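Local coordinates for sensor protein (Geobacter sulfurreducens, PDB 3H7M), which is the sensor domain of a membrane-bound histidine kinase, resembles periplasmic solute-binding proteins, and probably controls ATP-dependent phosphorylation of a histidine in the kinase part, at residues V38-A43 and A213-T218; R42-A45 and G49-V52; P107-A110 and D114-G117. All coordinates share one frame; numbering follows the deposited sequence.

Interaction 1. Residues V38-A43 and A213-T218; sequences VELTRA and AILRKT
L215, on helix 202-218, reaches across to helix 36-48 and makes every contact that this pairing has. Its CB points at the facing helix, and with CG anti to the carbonyl carbon (chi1 -66°) the isobutyl group is carried outward from its own backbone. CG then forks, and both methyls arrive at the same small residue. L215 CD1 lies 3.9 Å from A43 CB, and L215 CD2 sits 4.0 Å from the same A43 CB, so the fork straddles the alanine methyl. L215 CD1 also reaches one turn back along the helix: it rests 4.0 Å from L40 O, against the helix backbone, and 4.3 Å from L40 CD1, where the two leucines meet methyl to methyl. The L40 side chain leaves its helix at an angle to the partner, and only its tip comes across. A43, by contrast, aims its CB toward L215, and here, at the point of nearest backbone approach, the CA atoms of A43 and L215 are still 7.8 Å apart. The side-chain contact is apolar, with about 120 Å² buried and three residues taking part. Q220 and I224 of helix 220-227 also pack on A43, and Q220 touches L215 as well, so the last helix closes over one flank. On helix 36-48, T41 instead hydrogen-bonds Y195 and Q75, while E39 forms a salt bridge with K227. The arrangement is helix-on-helix packing within one lobe of a solute-binding-protein fold, where a helix from the C-terminal part of the chain returns to cover the first long helix.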
ATOM      1  N   VAL A  38      -7.267  -0.593   8.224  1.00 37.99           N
ATOM      2  CA  VAL A  38      -7.865  -1.319   9.344  1.00 32.45           C
ATOM      3  C   VAL A  38      -9.119  -0.623   9.865  1.00 26.43           C
ATOM      4  O   VAL A  38     -10.178  -1.221  10.028  1.00 40.95           O
ATOM      5  CB  VAL A  38      -6.793  -1.473  10.460  1.00 34.11           C
ATOM      6  CG1 VAL A  38      -7.389  -2.014  11.750  1.00 32.78           C
ATOM      7  CG2 VAL A  38      -5.719  -2.436   9.965  1.00 35.26           C
ATOM      8  N   GLU A  39      -8.998   0.656  10.106  1.00 28.78           N
ATOM      9  CA  GLU A  39     -10.105   1.434  10.589  1.00 32.52           C
ATOM     10  C   GLU A  39     -11.239   1.408   9.547  1.00 38.00           C
ATOM     11  O   GLU A  39     -12.427   1.301   9.879  1.00 32.84           O
ATOM     12  CB  GLU A  39      -9.614   2.850  10.808  1.00 36.24           C
ATOM     13  CG  GLU A  39     -10.266   3.549  11.955  1.00 55.89           C
ATOM     14  CD  GLU A  39      -9.391   4.642  12.518  1.00 57.09           C
ATOM     15  OE1 GLU A  39      -8.196   4.344  12.768  1.00 44.49           O
ATOM     16  OE2 GLU A  39      -9.910   5.773  12.717  1.00 53.32           O
ATOM     17  N   LEU A  40     -10.857   1.516   8.280  1.00 32.25           N
ATOM     18  CA  LEU A  40     -11.819   1.501   7.188  1.00 34.91           C
ATOM     19  C   LEU A  40     -12.540   0.143   7.160  1.00 33.66           C
ATOM     20  O   LEU A  40     -13.765   0.061   7.120  1.00 38.37           O
ATOM     21  CB  LEU A  40     -11.077   1.741   5.879  1.00 35.70           C
ATOM     22  CG  LEU A  40     -11.715   2.748   4.926  1.00 50.28           C
ATOM     23  CD1 LEU A  40     -12.153   3.995   5.690  1.00 42.46           C
ATOM     24  CD2 LEU A  40     -10.710   3.111   3.842  1.00 45.47           C
ATOM     25  N   THR A  41     -11.759  -0.920   7.182  1.00 31.51           N
ATOM     26  CA  THR A  41     -12.310  -2.251   7.188  1.00 35.17           C
ATOM     27  C   THR A  41     -13.200  -2.492   8.404  1.00 38.65           C
ATOM     28  O   THR A  41     -14.268  -3.062   8.274  1.00 41.26           O
ATOM     29  CB  THR A  41     -11.212  -3.277   7.189  1.00 31.41           C
ATOM     30  OG1 THR A  41     -10.532  -3.214   5.939  1.00 31.48           O
ATOM     31  CG2 THR A  41     -11.796  -4.692   7.406  1.00 31.39           C
ATOM     32  N   ARG A  42     -12.770  -2.059   9.584  1.00 36.51           N
ATOM     33  CA  ARG A  42     -13.606  -2.272  10.750  1.00 33.15           C
ATOM     34  C   ARG A  42     -14.890  -1.505  10.595  1.00 36.13           C
ATOM     35  O   ARG A  42     -15.964  -2.002  10.961  1.00 34.24           O
ATOM     36  CB  ARG A  42     -12.923  -1.830  12.047  1.00 36.56           C
ATOM     37  CG  ARG A  42     -11.799  -2.750  12.508  1.00 46.40           C
ATOM     38  CD  ARG A  42     -11.490  -2.559  13.991  1.00 42.02           C
ATOM     39  NE  ARG A  42     -10.420  -3.447  14.452  1.00 50.40           N
ATOM     40  CZ  ARG A  42      -9.196  -3.035  14.778  1.00 50.23           C
ATOM     41  NH1 ARG A  42      -8.884  -1.746  14.703  1.00 51.05           N
ATOM     42  NH2 ARG A  42      -8.278  -3.908  15.169  1.00 50.48           N
ATOM     43  N   ALA A  43     -14.801  -0.299  10.046  1.00 28.66           N
ATOM     44  CA  ALA A  43     -16.009   0.492   9.905  1.00 31.38           C
ATOM     45  C   ALA A  43     -16.959  -0.182   8.921  1.00 39.97           C
ATOM     46  O   ALA A  43     -18.160  -0.215   9.149  1.00 35.37           O
ATOM     47  CB  ALA A  43     -15.694   1.914   9.452  1.00 20.86           C
ATOM     48  N   ALA A 213     -19.153   2.593  -0.180  1.00 33.90           N
ATOM     49  CA  ALA A 213     -20.087   3.592  -0.663  1.00 27.29           C
ATOM     50  C   ALA A 213     -20.888   4.169   0.499  1.00 30.60           C
ATOM     51  O   ALA A 213     -21.153   5.368   0.547  1.00 32.79           O
ATOM     52  CB  ALA A 213     -21.021   2.969  -1.709  1.00 35.53           C
ATOM     53  N   ILE A 214     -21.261   3.314   1.450  1.00 33.38           N
ATOM     54  CA  ILE A 214     -22.033   3.793   2.589  1.00 37.20           C
ATOM     55  C   ILE A 214     -21.216   4.753   3.443  1.00 30.50           C
ATOM     56  O   ILE A 214     -21.686   5.851   3.771  1.00 30.25           O
ATOM     57  CB  ILE A 214     -22.528   2.635   3.459  1.00 42.30           C
ATOM     58  CG1 ILE A 214     -23.595   1.834   2.709  1.00 36.08           C
ATOM     59  CG2 ILE A 214     -23.079   3.175   4.737  1.00 22.80           C
ATOM     60  CD1 ILE A 214     -24.122   0.653   3.479  1.00 31.63           C
ATOM     61  N   LEU A 215     -20.000   4.342   3.807  1.00 27.66           N
ATOM     62  CA  LEU A 215     -19.109   5.237   4.585  1.00 32.14           C
ATOM     63  C   LEU A 215     -18.952   6.606   3.898  1.00 32.85           C
ATOM     64  O   LEU A 215     -18.936   7.642   4.559  1.00 31.67           O
ATOM     65  CB  LEU A 215     -17.719   4.608   4.759  1.00 24.67           C
ATOM     66  CG  LEU A 215     -17.721   3.341   5.612  1.00 18.67           C
ATOM     67  CD1 LEU A 215     -16.325   2.775   5.745  1.00 38.34           C
ATOM     68  CD2 LEU A 215     -18.347   3.667   6.967  1.00 27.51           C
ATOM     69  N   ARG A 216     -18.854   6.620   2.568  1.00 35.31           N
ATOM     70  CA  ARG A 216     -18.727   7.905   1.891  1.00 38.38           C
ATOM     71  C   ARG A 216     -19.973   8.768   1.995  1.00 39.49           C
ATOM     72  O   ARG A 216     -19.872   9.974   2.180  1.00 42.98           O
ATOM     73  CB  ARG A 216     -18.351   7.714   0.437  1.00 35.33           C
ATOM     74  CG  ARG A 216     -16.990   7.068   0.250  1.00 49.75           C
ATOM     75  CD  ARG A 216     -16.708   6.783  -1.223  1.00 59.21           C
ATOM     76  NE  ARG A 216     -15.596   7.588  -1.722  1.00 70.34           N
ATOM     77  CZ  ARG A 216     -14.379   7.118  -1.981  1.00 75.24           C
ATOM     78  NH1 ARG A 216     -14.099   5.834  -1.797  1.00 73.43           N
ATOM     79  NH2 ARG A 216     -13.432   7.946  -2.406  1.00 78.66           N
ATOM     80  N   LYS A 217     -21.159   8.178   1.914  1.00 41.58           N
ATOM     81  CA  LYS A 217     -22.360   9.010   2.003  1.00 36.70           C
ATOM     82  C   LYS A 217     -22.724   9.454   3.408  1.00 36.62           C
ATOM     83  O   LYS A 217     -23.495  10.409   3.578  1.00 36.07           O
ATOM     84  CB  LYS A 217     -23.557   8.301   1.369  1.00 39.97           C
ATOM     85  CG  LYS A 217     -23.303   7.924  -0.074  1.00 37.07           C
ATOM     86  CD  LYS A 217     -24.571   7.476  -0.784  1.00 38.60           C
ATOM     87  CE  LYS A 217     -24.319   7.255  -2.259  1.00 46.35           C
ATOM     88  NZ  LYS A 217     -24.742   8.460  -3.009  1.00 46.71           N
ATOM     89  N   THR A 218     -22.181   8.788   4.428  1.00 38.25           N
ATOM     90  CA  THR A 218     -22.537   9.185   5.797  1.00 37.64           C
ATOM     91  C   THR A 218     -21.558  10.144   6.424  1.00 38.08           C
ATOM     92  O   THR A 218     -21.855  10.750   7.457  1.00 40.46           O
ATOM     93  CB  THR A 218     -22.660   7.971   6.756  1.00 41.27           C
ATOM     94  OG1 THR A 218     -21.384   7.331   6.887  1.00 32.98           O
ATOM     95  CG2 THR A 218     -23.687   6.964   6.231  1.00 30.37           C
TER

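Interaction 2. Residues R42-A45 and G49-V52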
ATOM      1  N   ARG A  42     -12.770  -2.059   9.584  1.00 36.51           N
ATOM      2  CA  ARG A  42     -13.606  -2.272  10.750  1.00 33.15           C
ATOM      3  C   ARG A  42     -14.890  -1.505  10.595  1.00 36.13           C
ATOM      4  O   ARG A  42     -15.964  -2.002  10.961  1.00 34.24           O
ATOM      5  CB  ARG A  42     -12.923  -1.830  12.047  1.00 36.56           C
ATOM      6  CG  ARG A  42     -11.799  -2.750  12.508  1.00 46.40           C
ATOM      7  CD  ARG A  42     -11.490  -2.559  13.991  1.00 42.02           C
ATOM      8  NE  ARG A  42     -10.420  -3.447  14.452  1.00 50.40           N
ATOM      9  CZ  ARG A  42      -9.196  -3.035  14.778  1.00 50.23           C
ATOM     10  NH1 ARG A  42      -8.884  -1.746  14.703  1.00 51.05           N
ATOM     11  NH2 ARG A  42      -8.278  -3.908  15.169  1.00 50.48           N
ATOM     12  N   ALA A  43     -14.801  -0.299  10.046  1.00 28.66           N
ATOM     13  CA  ALA A  43     -16.009   0.492   9.905  1.00 31.38           C
ATOM     14  C   ALA A  43     -16.959  -0.182   8.921  1.00 39.97           C
ATOM     15  O   ALA A  43     -18.160  -0.215   9.149  1.00 35.37           O
ATOM     16  CB  ALA A  43     -15.694   1.914   9.452  1.00 20.86           C
ATOM     17  N   ILE A  44     -16.417  -0.725   7.836  1.00 37.10           N
ATOM     18  CA  ILE A  44     -17.230  -1.392   6.830  1.00 37.34           C
ATOM     19  C   ILE A  44     -17.885  -2.641   7.439  1.00 46.12           C
ATOM     20  O   ILE A  44     -19.074  -2.896   7.232  1.00 44.78           O
ATOM     21  CB  ILE A  44     -16.357  -1.798   5.617  1.00 37.17           C
ATOM     22  CG1 ILE A  44     -16.101  -0.579   4.727  1.00 36.67           C
ATOM     23  CG2 ILE A  44     -17.013  -2.925   4.840  1.00 28.30           C
ATOM     24  CD1 ILE A  44     -15.225  -0.886   3.508  1.00 28.43           C
ATOM     25  N   ALA A  45     -17.101  -3.405   8.194  1.00 45.06           N
ATOM     26  CA  ALA A  45     -17.585  -4.622   8.835  1.00 43.00           C
ATOM     27  C   ALA A  45     -18.764  -4.258   9.691  1.00 43.41           C
ATOM     28  O   ALA A  45     -19.749  -4.980   9.774  1.00 36.10           O
ATOM     29  CB  ALA A  45     -16.515  -5.212   9.695  1.00 43.87           C
ATOM     30  N   GLY A  49     -22.553  -5.566   8.805  1.00 44.25           N
ATOM     31  CA  GLY A  49     -22.817  -6.674   9.703  1.00 45.02           C
ATOM     32  C   GLY A  49     -21.879  -7.853   9.508  1.00 41.78           C
ATOM     33  O   GLY A  49     -22.290  -8.996   9.650  1.00 51.88           O
ATOM     34  N   MET A  50     -20.620  -7.586   9.174  1.00 49.82           N
ATOM     35  CA  MET A  50     -19.627  -8.645   8.976  1.00 48.62           C
ATOM     36  C   MET A  50     -18.775  -8.875  10.207  1.00 50.27           C
ATOM     37  O   MET A  50     -18.688  -8.040  11.111  1.00 49.96           O
ATOM     38  CB  MET A  50     -18.632  -8.295   7.872  1.00 52.24           C
ATOM     39  CG  MET A  50     -19.143  -8.205   6.470  1.00 59.37           C
ATOM     40  SD  MET A  50     -17.732  -7.811   5.393  1.00 68.39           S
ATOM     41  CE  MET A  50     -17.724  -6.080   5.546  1.00 61.23           C
ATOM     42  N   THR A  51     -18.122 -10.023  10.215  1.00 50.45           N
ATOM     43  CA  THR A  51     -17.200 -10.359  11.275  1.00 48.52           C
ATOM     44  C   THR A  51     -15.901 -10.563  10.521  1.00 45.19           C
ATOM     45  O   THR A  51     -15.846 -11.324   9.546  1.00 44.35           O
ATOM     46  CB  THR A  51     -17.609 -11.636  11.994  1.00 54.99           C
ATOM     47  OG1 THR A  51     -18.483 -11.294  13.077  1.00 56.44           O
ATOM     48  CG2 THR A  51     -16.384 -12.363  12.536  1.00 60.77           C
ATOM     49  N   VAL A  52     -14.857  -9.878  10.958  1.00 40.88           N
ATOM     50  CA  VAL A  52     -13.574  -9.968  10.276  1.00 44.55           C
ATOM     51  C   VAL A  52     -12.413 -10.357  11.179  1.00 49.91           C
ATOM     52  O   VAL A  52     -12.399 -10.042  12.364  1.00 48.05           O
ATOM     53  CB  VAL A  52     -13.218  -8.615   9.625  1.00 43.87           C
ATOM     54  CG1 VAL A  52     -14.262  -8.224   8.607  1.00 31.47           C
ATOM     55  CG2 VAL A  52     -13.121  -7.537  10.701  1.00 41.55           C
TER
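M50 lays its side chain alongside I44, the two pointing the same way, and its terminal M50 CE comes close to I44 CG2, at a modelled 3.3 Å whose exact value is doubtful. M50 CE also lies 3.6 Å from A45 CA, so the end of the thioether folds back over the last turns of helix 36-48. The bend at chi3 (-85°) turns CE back toward the helix, whereas a straight chain would have run on past it. Nearer the backbone, M50 CB packs against the A45 main chain, 3.9 Å from A45 CA. A45 also offers its methyl to the outgoing chain: A45 CB is 3.8 Å from M50 O and 3.9 Å from V52 CG1, where strand 52-57 begins. The turn itself is a Schellman motif. G49 takes up a positive phi of 64°, a conformation that favours glycine, and M50 N donates a hydrogen bond to A45 O at 2.8 Å, in the carbonyl plane and on a lone pair, with an N-H...O angle of 151°. Beyond the pair, F208 and L215 of helix 202-218 pack on I44, and R207 of that helix touches M50. The chemistry is divided: methyl contacts of I44, A45, M50 and V52 lie beside one polar bond, and the chain leaves the helix with apolar groups facing the last turn and the A45 carbonyl satisfied by M50 N.

Interaction 3. Residues P107-A110 and D114-G117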
ATOM      1  N   PRO A 107      22.700  14.479  -5.122  1.00 67.13           N
ATOM      2  CA  PRO A 107      22.248  15.196  -6.322  1.00 72.06           C
ATOM      3  C   PRO A 107      20.754  14.970  -6.511  1.00 74.30           C
ATOM      4  O   PRO A 107      20.306  13.831  -6.621  1.00 71.88           O
ATOM      5  CB  PRO A 107      23.046  14.537  -7.452  1.00 72.42           C
ATOM      6  CG  PRO A 107      24.176  13.811  -6.750  1.00 71.72           C
ATOM      7  CD  PRO A 107      23.540  13.327  -5.495  1.00 69.30           C
ATOM      8  N   PRO A 108      19.964  16.048  -6.560  1.00 75.43           N
ATOM      9  CA  PRO A 108      18.526  15.844  -6.738  1.00 76.30           C
ATOM     10  C   PRO A 108      18.191  15.304  -8.127  1.00 78.37           C
ATOM     11  O   PRO A 108      18.976  15.428  -9.069  1.00 81.88           O
ATOM     12  CB  PRO A 108      17.954  17.236  -6.500  1.00 76.52           C
ATOM     13  CG  PRO A 108      19.015  18.112  -7.078  1.00 79.05           C
ATOM     14  CD  PRO A 108      20.299  17.482  -6.553  1.00 77.57           C
ATOM     15  N   ALA A 109      17.024  14.684  -8.232  1.00 75.60           N
ATOM     16  CA  ALA A 109      16.543  14.130  -9.484  1.00 70.95           C
ATOM     17  C   ALA A 109      15.163  14.743  -9.663  1.00 72.72           C
ATOM     18  O   ALA A 109      14.413  14.850  -8.695  1.00 76.07           O
ATOM     19  CB  ALA A 109      16.443  12.636  -9.376  1.00 63.83           C
ATOM     20  N   ALA A 110      14.821  15.157 -10.879  1.00 67.65           N
ATOM     21  CA  ALA A 110      13.515  15.765 -11.101  1.00 64.50           C
ATOM     22  C   ALA A 110      12.489  14.775 -11.656  1.00 62.81           C
ATOM     23  O   ALA A 110      11.302  15.092 -11.783  1.00 64.34           O
ATOM     24  CB  ALA A 110      13.653  16.966 -12.029  1.00 65.32           C
ATOM     25  N   ASP A 114      15.855  10.307 -14.671  1.00 74.21           N
ATOM     26  CA  ASP A 114      17.155  10.715 -14.145  1.00 70.50           C
ATOM     27  C   ASP A 114      17.763   9.623 -13.276  1.00 62.92           C
ATOM     28  O   ASP A 114      18.893   9.750 -12.804  1.00 62.14           O
ATOM     29  CB  ASP A 114      17.019  12.003 -13.333  1.00 74.69           C
ATOM     30  CG  ASP A 114      16.509  13.163 -14.165  1.00 85.64           C
ATOM     31  OD1 ASP A 114      16.248  14.246 -13.593  1.00 91.61           O
ATOM     32  OD2 ASP A 114      16.370  12.991 -15.394  1.00 92.62           O
ATOM     33  N   LEU A 115      17.013   8.546 -13.081  1.00 54.84           N
ATOM     34  CA  LEU A 115      17.473   7.422 -12.275  1.00 53.50           C
ATOM     35  C   LEU A 115      18.135   6.328 -13.094  1.00 56.63           C
ATOM     36  O   LEU A 115      18.578   5.315 -12.545  1.00 48.09           O
ATOM     37  CB  LEU A 115      16.302   6.825 -11.489  1.00 53.05           C
ATOM     38  CG  LEU A 115      15.967   7.444 -10.118  1.00 61.57           C
ATOM     39  CD1 LEU A 115      15.906   8.981 -10.189  1.00 52.56           C
ATOM     40  CD2 LEU A 115      14.645   6.874  -9.629  1.00 61.05           C
ATOM     41  N   ARG A 116      18.182   6.514 -14.410  1.00 63.50           N
ATOM     42  CA  ARG A 116      18.812   5.525 -15.281  1.00 63.83           C
ATOM     43  C   ARG A 116      20.297   5.550 -14.968  1.00 61.63           C
ATOM     44  O   ARG A 116      20.909   6.622 -14.926  1.00 61.11           O
ATOM     45  CB  ARG A 116      18.580   5.876 -16.757  1.00 68.25           C
ATOM     46  CG  ARG A 116      17.263   5.356 -17.342  1.00 69.10           C
ATOM     47  CD  ARG A 116      17.471   4.089 -18.181  1.00 67.15           C
ATOM     48  NE  ARG A 116      16.206   3.472 -18.599  1.00 58.35           N
ATOM     49  CZ  ARG A 116      15.219   4.126 -19.207  1.00 63.35           C
ATOM     50  NH1 ARG A 116      15.344   5.433 -19.479  1.00 51.53           N
ATOM     51  NH2 ARG A 116      14.100   3.471 -19.535  1.00 64.54           N
ATOM     52  N   GLY A 117      20.867   4.375 -14.726  1.00 57.03           N
ATOM     53  CA  GLY A 117      22.279   4.295 -14.409  1.00 65.54           C
ATOM     54  C   GLY A 117      22.610   4.434 -12.932  1.00 70.42           C
ATOM     55  O   GLY A 117      23.764   4.269 -12.537  1.00 74.14           O
TER
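The connection from strand 87-103 to strand 120-123 belongs to the lobe of the solute-binding-protein fold that contains strands 120-123, 141-144 and 161-165, and here it doubles back so that an aspartate side chain accepts a hydrogen bond from the backbone N-H four residues earlier. The donor is A110 N, which lies 3.2 Å from D114 OD1 with an N-H...O angle of 157°. The oxygen is approached on its anti side, and the donor stands 27° out of the carboxylate plane. D114 has CG anti to its carbonyl carbon (chi1 -61°), which swings the carboxylate away from its own carbonyl and across to the earlier backbone. Beside this hydrogen bond lies a small apolar patch. The methyl of A109 points at the later segment and touches two residues there: A109 CB lies 4.0 Å from D114 CB and 3.8 Å from L115 CD1. L115 leaves its backbone at an angle, and its CD1 branch makes the contact. Y161 of strand 161-165 packs on A109 and V163 on L115, so both halves of the patch rest on the same strand. Replacing D114 with an alanine would probably leave A110 N without this acceptor and the two parts of the loop less firmly tied. Next to the hydrogen bond, A110 CB comes within 4.1 Å of D114 OD1.

How the interactions relate
Interactions 1 and 2 are neighbours, their centres about 9 Å apart, and both are built on helix 36-48, sharing R42 and A43. They touch through L215 CD1 and I44 CG1, 3.5 Å apart, so L215 of helix 202-218 reaches the same helix residue that M50 packs on. Interaction 3 lies far off, on the opposite side of the chain's centre, its centre about 40 Å from that of interaction 1 and about 44 Å from that of interaction 2. Along the chain, interaction 2 closes before interaction 3 opens, whereas interaction 1 starts from the same stretch as interaction 2 and ends far later, after interaction 3. One lobe is thus assembled from early and late parts of the chain, and the other from its middle, as in periplasmic binding proteins.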